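Computationally designed four-helix bundle protein (Synthetic construct, PDB 3U3B) has no known biological function, being a hyperthermostable four-helix bundle whose hydrophobic core was completely redesigned by computation with a flexible backbone. Local coordinates at residues E51-M56 and S60-L65; H66-L71 and K91-M96. All coordinates share one frame; numbering follows the deposited sequence. Where two conformers were deposited one is given.

Contact 1 (E51-M56 and S60-L65); sequences EITETM and SVAKVL
T53 and A62 mark the place where the helical segments 51-56 and 60-65 run closest, their CA atoms 5.7 Å apart. The short axes approach to 8.8 Å and run nearly antiparallel, with 156° between their N-to-C directions, as in the antiparallel hairpin that helices 36-56 and 59-76 form within the four-helix bundle. Both T53 and A62 aim their CB at the opposing helix, and the short spacing is consistent with small side chains on both sides, threonine against alanine.

T53 works with both branches. Its OG1 stands between the backbone N and the carbonyl carbon (chi1 55°), which turns the hydroxyl back along its own helix and onto A62: OG1 lies 3.5 Å from A62 CB. The hydroxyl is hydrogen-bonded within its own helix, to K50 O. The methyl points more across the helix, toward the apolar side of the interface. T53 CG2 lies 3.8 Å from V61 CG1, the two side chains crossing at about a right angle, and also 3.8 Å from L65 CD1. Replacing T53 by an alanine removes both branches and would probably open a gap beside V61 CG1 and L65 CD1, leaving K50 O without this partner.

At the margin, E54 bends at chi2 (-59°) and brings OE2 to 3.9 Å from A62 CB. The same carboxylate oxygen forms a salt bridge with K50, whose side chain also touches A62. V61 and L65 extend the apolar side to V97 of helix 84-102.

With 166 Å² buried in total, the contact holds by van der Waals packing, of methyls on one another and, at A62, on oxygen atoms, while T53 OG1 is paired with the backbone O of K50 and E54 OE2 with its NZ, both within helix 36-56.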
loop_
_atom_site.group_PDB
_atom_site.type_symbol
_atom_site.label_atom_id
_atom_site.label_comp_id
_atom_site.label_asym_id
_atom_site.label_seq_id
_atom_site.Cartn_x
_atom_site.Cartn_y
_atom_site.Cartn_z
ATOM N N GLU A 51 1.145 -5.667 8.162
ATOM C CA GLU A 51 1.669 -6.704 9.071
ATOM C C GLU A 51 3.184 -6.514 9.277
ATOM O O GLU A 51 3.676 -6.519 10.413
ATOM C CB GLU A 51 1.390 -8.100 8.508
ATOM C CG GLU A 51 2.000 -9.220 9.360
ATOM C CD GLU A 51 1.815 -10.608 8.788
ATOM O OE1 GLU A 51 1.324 -10.749 7.642
ATOM O OE2 GLU A 51 2.172 -11.578 9.494
ATOM N N ILE A 52 3.930 -6.368 8.186
ATOM C CA ILE A 52 5.383 -6.178 8.283
ATOM C C ILE A 52 5.747 -4.913 9.069
ATOM O O ILE A 52 6.615 -4.960 9.964
ATOM C CB ILE A 52 6.043 -6.133 6.895
ATOM C CG1 ILE A 52 5.920 -7.493 6.219
ATOM C CG2 ILE A 52 7.529 -5.678 6.980
ATOM C CD1 ILE A 52 6.152 -7.450 4.764
ATOM N N THR A 53 5.086 -3.796 8.764
ATOM C CA THR A 53 5.422 -2.538 9.438
ATOM C C THR A 53 5.119 -2.603 10.932
ATOM O O THR A 53 5.836 -1.991 11.744
ATOM C CB THR A 53 4.689 -1.339 8.833
ATOM O OG1 THR A 53 3.276 -1.589 8.849
ATOM C CG2 THR A 53 5.162 -1.124 7.448
ATOM N N GLU A 54 4.089 -3.368 11.300
ATOM C CA GLU A 54 3.765 -3.519 12.710
ATOM C C GLU A 54 4.858 -4.315 13.407
ATOM O O GLU A 54 5.253 -3.994 14.523
ATOM C CB GLU A 54 2.428 -4.231 12.916
ATOM C CG GLU A 54 1.185 -3.421 12.563
ATOM C CD GLU A 54 1.058 -2.120 13.364
ATOM O OE1 GLU A 54 2.010 -1.738 14.078
ATOM O OE2 GLU A 54 -0.009 -1.467 13.271
ATOM N N THR A 55 5.328 -5.365 12.750
ATOM C CA THR A 55 6.400 -6.162 13.306
ATOM C C THR A 55 7.634 -5.298 13.532
ATOM O O THR A 55 8.317 -5.430 14.550
ATOM C CB THR A 55 6.743 -7.340 12.379
ATOM O OG1 THR A 55 5.582 -8.172 12.222
ATOM C CG2 THR A 55 7.874 -8.165 12.958
ATOM N N MET A 56 7.914 -4.418 12.580
ATOM C CA MET A 56 9.133 -3.615 12.609
ATOM C C MET A 56 9.041 -2.397 13.515
ATOM O O MET A 56 10.069 -1.822 13.888
ATOM C CB MET A 56 9.488 -3.163 11.189
ATOM C CG MET A 56 9.884 -4.300 10.273
ATOM S SD MET A 56 11.087 -5.421 11.026
ATOM C CE MET A 56 12.356 -4.255 11.530
ATOM N N SER A 60 4.638 5.191 11.786
ATOM C CA SER A 60 4.188 6.249 10.885
ATOM C C SER A 60 3.748 5.672 9.540
ATOM O O SER A 60 2.833 6.196 8.905
ATOM C CB SER A 60 5.294 7.277 10.663
ATOM O OG SER A 60 6.347 6.719 9.898
ATOM N N VAL A 61 4.406 4.601 9.105
ATOM C CA VAL A 61 4.042 3.964 7.846
ATOM C C VAL A 61 2.740 3.159 8.007
ATOM O O VAL A 61 1.830 3.254 7.186
ATOM C CB VAL A 61 5.167 3.043 7.360
ATOM C CG1 VAL A 61 4.771 2.384 6.067
ATOM C CG2 VAL A 61 6.470 3.832 7.193
ATOM N N ALA A 62 2.672 2.378 9.076
ATOM C CA ALA A 62 1.498 1.580 9.408
ATOM C C ALA A 62 0.227 2.407 9.404
ATOM O O ALA A 62 -0.816 1.943 8.923
ATOM C CB ALA A 62 1.684 0.925 10.746
ATOM N N LYS A 63 0.299 3.625 9.931
ATOM C CA LYS A 63 -0.890 4.467 10.012
ATOM C C LYS A 63 -1.374 4.896 8.625
ATOM O O LYS A 63 -2.576 5.014 8.410
ATOM C CB LYS A 63 -0.644 5.711 10.868
ATOM C CG LYS A 63 -0.262 5.429 12.314
ATOM C CD LYS A 63 -1.392 4.819 13.144
ATOM C CE LYS A 63 -0.930 4.607 14.581
ATOM N NZ LYS A 63 -0.599 5.894 15.261
ATOM N N VAL A 64 -0.447 5.142 7.702
ATOM C CA VAL A 64 -0.822 5.439 6.314
ATOM C C VAL A 64 -1.384 4.201 5.615
ATOM O O VAL A 64 -2.405 4.281 4.938
ATOM C CB VAL A 64 0.342 6.044 5.509
ATOM C CG1 VAL A 64 -0.147 6.455 4.099
ATOM C CG2 VAL A 64 0.887 7.271 6.236
ATOM N N LEU A 65 -0.740 3.056 5.791
ATOM C CA LEU A 65 -1.256 1.820 5.229
ATOM C C LEU A 65 -2.664 1.515 5.740
ATOM O O LEU A 65 -3.551 1.105 4.977
ATOM C CB LEU A 65 -0.316 0.660 5.540
ATOM C CG LEU A 65 1.052 0.771 4.861
ATOM C CD1 LEU A 65 2.018 -0.283 5.454
ATOM C CD2 LEU A 65 0.936 0.690 3.327
#

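Contact 2 (H66-L71 and K91-M96); sequences HTIMNL and KKKLDM
I68 and K93 face each other where segments 66-71 and 91-96 come nearest, CA to CA 7.0 Å, on helix axes 10.0 Å apart that run close to antiparallel at 161°.

The contact is carried by the aliphatic part of K93. With CG anti to the carbonyl carbon (chi1 -77°) and the chain extended at chi2, K93 CD is carried alongside I68 CG1. I68 and K93 slide past one another in opposite directions: I68 CG1 lies 3.6 Å from K93 CB and 3.7 Å from K93 CD, two methylene contacts along one lysine. Farther out, T67 crosses this chain at about a right angle, and its methyl lies beside K93 CD, though the modelled positions there are too close to K93 CE for the fine geometry to be trusted. The T67 hydroxyl is engaged elsewhere, hydrogen-bonded to K63 O one turn earlier.

On the interior side, the end of I68 reaches L94, CD1 to CD1 at 4.2 Å. L94 continues inward against V22, N23 and I26 of helix 3-30, and I68 also meets V97, so this side belongs to the bundle core.

The interface, 208 Å² in all, therefore grades from the buried I68-L94 pair, through the aliphatic part of K93, to T67 at the partly exposed border. K93 CB and CD are the carbons that I68 packs on, so the lysine contributes to the interface through its aliphatic stem.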
loop_
_atom_site.group_PDB
_atom_site.type_symbol
_atom_site.label_atom_id
_atom_site.label_comp_id
_atom_site.label_asym_id
_atom_site.label_seq_id
_atom_site.Cartn_x
_atom_site.Cartn_y
_atom_site.Cartn_z
ATOM N N HIS A 66 -2.884 1.740 7.026
ATOM C CA HIS A 66 -4.195 1.513 7.610
ATOM C C HIS A 66 -5.230 2.398 6.930
ATOM O O HIS A 66 -6.350 1.963 6.640
ATOM C CB HIS A 66 -4.162 1.810 9.102
ATOM C CG HIS A 66 -5.483 1.628 9.774
ATOM N ND1 HIS A 66 -6.145 0.420 9.793
ATOM C CD2 HIS A 66 -6.268 2.502 10.444
ATOM C CE1 HIS A 66 -7.280 0.557 10.455
ATOM N NE2 HIS A 66 -7.380 1.811 10.858
ATOM N N THR A 67 -4.849 3.642 6.666
ATOM C CA THR A 67 -5.741 4.575 5.980
ATOM C C THR A 67 -6.080 4.094 4.572
ATOM O O THR A 67 -7.228 4.199 4.133
ATOM C CB THR A 67 -5.141 5.983 5.895
ATOM O OG1 THR A 67 -4.927 6.505 7.217
ATOM C CG2 THR A 67 -6.086 6.886 5.174
ATOM N N ILE A 68 -5.092 3.572 3.852
ATOM C CA ILE A 68 -5.342 3.054 2.519
ATOM C C ILE A 68 -6.301 1.843 2.558
ATOM O O ILE A 68 -7.209 1.752 1.750
ATOM C CB ILE A 68 -4.027 2.678 1.804
ATOM C CG1 ILE A 68 -3.149 3.924 1.585
ATOM C CG2 ILE A 68 -4.323 1.945 0.515
ATOM C CD1 ILE A 68 -1.680 3.582 1.333
ATOM N N MET A 69 -6.094 0.921 3.498
ATOM C CA MET A 69 -6.980 -0.224 3.626
ATOM C C MET A 69 -8.416 0.211 3.903
ATOM O O MET A 69 -9.365 -0.356 3.345
ATOM C CB MET A 69 -6.495 -1.156 4.748
ATOM C CG MET A 69 -5.195 -1.821 4.405
ATOM S SD MET A 69 -4.416 -2.543 5.884
ATOM C CE MET A 69 -5.764 -3.559 6.454
ATOM N N ASN A 70 -8.594 1.224 4.744
ATOM C CA ASN A 70 -9.942 1.708 4.990
ATOM C C ASN A 70 -10.623 2.157 3.702
ATOM O O ASN A 70 -11.788 1.814 3.470
ATOM C CB ASN A 70 -9.957 2.854 6.001
ATOM C CG ASN A 70 -9.675 2.393 7.414
ATOM O OD1 ASN A 70 -9.724 1.194 7.720
ATOM N ND2 ASN A 70 -9.391 3.350 8.295
ATOM N N LEU A 71 -9.904 2.919 2.879
ATOM C CA LEU A 71 -10.461 3.424 1.629
ATOM C C LEU A 71 -10.747 2.279 0.665
ATOM O O LEU A 71 -11.827 2.208 0.085
ATOM C CB LEU A 71 -9.502 4.430 0.983
ATOM C CG LEU A 71 -10.076 5.282 -0.151
ATOM C CD1 LEU A 71 -11.272 6.106 0.317
ATOM C CD2 LEU A 71 -8.989 6.188 -0.695
ATOM N N LYS A 91 -3.268 6.830 -4.595
ATOM C CA LYS A 91 -1.927 7.069 -5.121
ATOM C C LYS A 91 -1.163 8.046 -4.229
ATOM O O LYS A 91 0.002 7.827 -3.906
ATOM C CB LYS A 91 -2.027 7.613 -6.537
ATOM C CG LYS A 91 -2.405 6.580 -7.535
ATOM C CD LYS A 91 -2.605 7.287 -8.851
ATOM C CE LYS A 91 -3.009 6.340 -9.946
ATOM N NZ LYS A 91 -3.350 7.158 -11.152
ATOM N N LYS A 92 -1.817 9.123 -3.824
ATOM C CA LYS A 92 -1.168 10.113 -3.000
ATOM C C LYS A 92 -0.668 9.517 -1.667
ATOM O O LYS A 92 0.429 9.841 -1.187
ATOM C CB LYS A 92 -2.131 11.243 -2.720
ATOM C CG LYS A 92 -1.545 12.262 -1.809
ATOM C CD LYS A 92 -2.530 13.357 -1.570
ATOM C CE LYS A 92 -2.078 14.249 -0.441
ATOM N NZ LYS A 92 -3.229 15.041 0.084
ATOM N N LYS A 93 -1.471 8.651 -1.066
ATOM C CA LYS A 93 -1.053 7.998 0.165
ATOM C C LYS A 93 0.054 6.992 -0.047
ATOM O O LYS A 93 0.902 6.819 0.805
ATOM C CB LYS A 93 -2.219 7.274 0.829
ATOM C CG LYS A 93 -3.144 8.203 1.531
ATOM C CD LYS A 93 -4.289 7.439 2.161
ATOM C CE LYS A 93 -5.403 8.411 2.531
ATOM N NZ LYS A 93 -4.847 9.648 3.177
ATOM N N LEU A 94 0.004 6.278 -1.154
ATOM C CA LEU A 94 1.027 5.300 -1.433
ATOM C C LEU A 94 2.378 6.014 -1.596
ATOM O O LEU A 94 3.419 5.491 -1.211
ATOM C CB LEU A 94 0.675 4.522 -2.693
ATOM C CG LEU A 94 1.370 3.163 -2.785
ATOM C CD1 LEU A 94 0.999 2.262 -1.590
ATOM C CD2 LEU A 94 1.026 2.493 -4.116
ATOM N N ASP A 95 2.358 7.194 -2.194
ATOM C CA ASP A 95 3.571 7.982 -2.334
ATOM C C ASP A 95 4.074 8.470 -0.976
ATOM O O ASP A 95 5.263 8.539 -0.745
ATOM C CB ASP A 95 3.321 9.157 -3.260
ATOM C CG ASP A 95 3.102 8.726 -4.704
ATOM O OD1 ASP A 95 3.447 7.562 -5.044
ATOM O OD2 ASP A 95 2.577 9.553 -5.493
ATOM N N MET A 96 3.153 8.807 -0.083
ATOM C CA MET A 96 3.508 9.122 1.290
ATOM C C MET A 96 4.211 7.926 1.928
ATOM O O MET A 96 5.221 8.095 2.611
ATOM C CB MET A 96 2.257 9.508 2.097
ATOM C CG MET A 96 1.742 10.904 1.789
ATOM S SD MET A 96 0.021 11.211 2.281
ATOM C CE MET A 96 0.036 10.623 3.983
#

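From the N terminus, helix 3-30 precedes every segment described. Helix 36-56 then ends in segment 51-56, and contact 1 closes a very short loop, with three residues between its segments, onto the start of helix 59-76. Segment 66-71 follows directly on that helix; contact 2 closes a longer loop of 19 intervening residues by joining it to helix 84-102. The two loops lie in series, neither nested nor crossed. Helix 59-76 is the shared element, tied to its predecessor and then to its successor. The centres lie about 12 Å apart, and the two contacts meet through V64, whose CG1 is 3.5 Å from K93 O. Together they link three of the bundle's four helices.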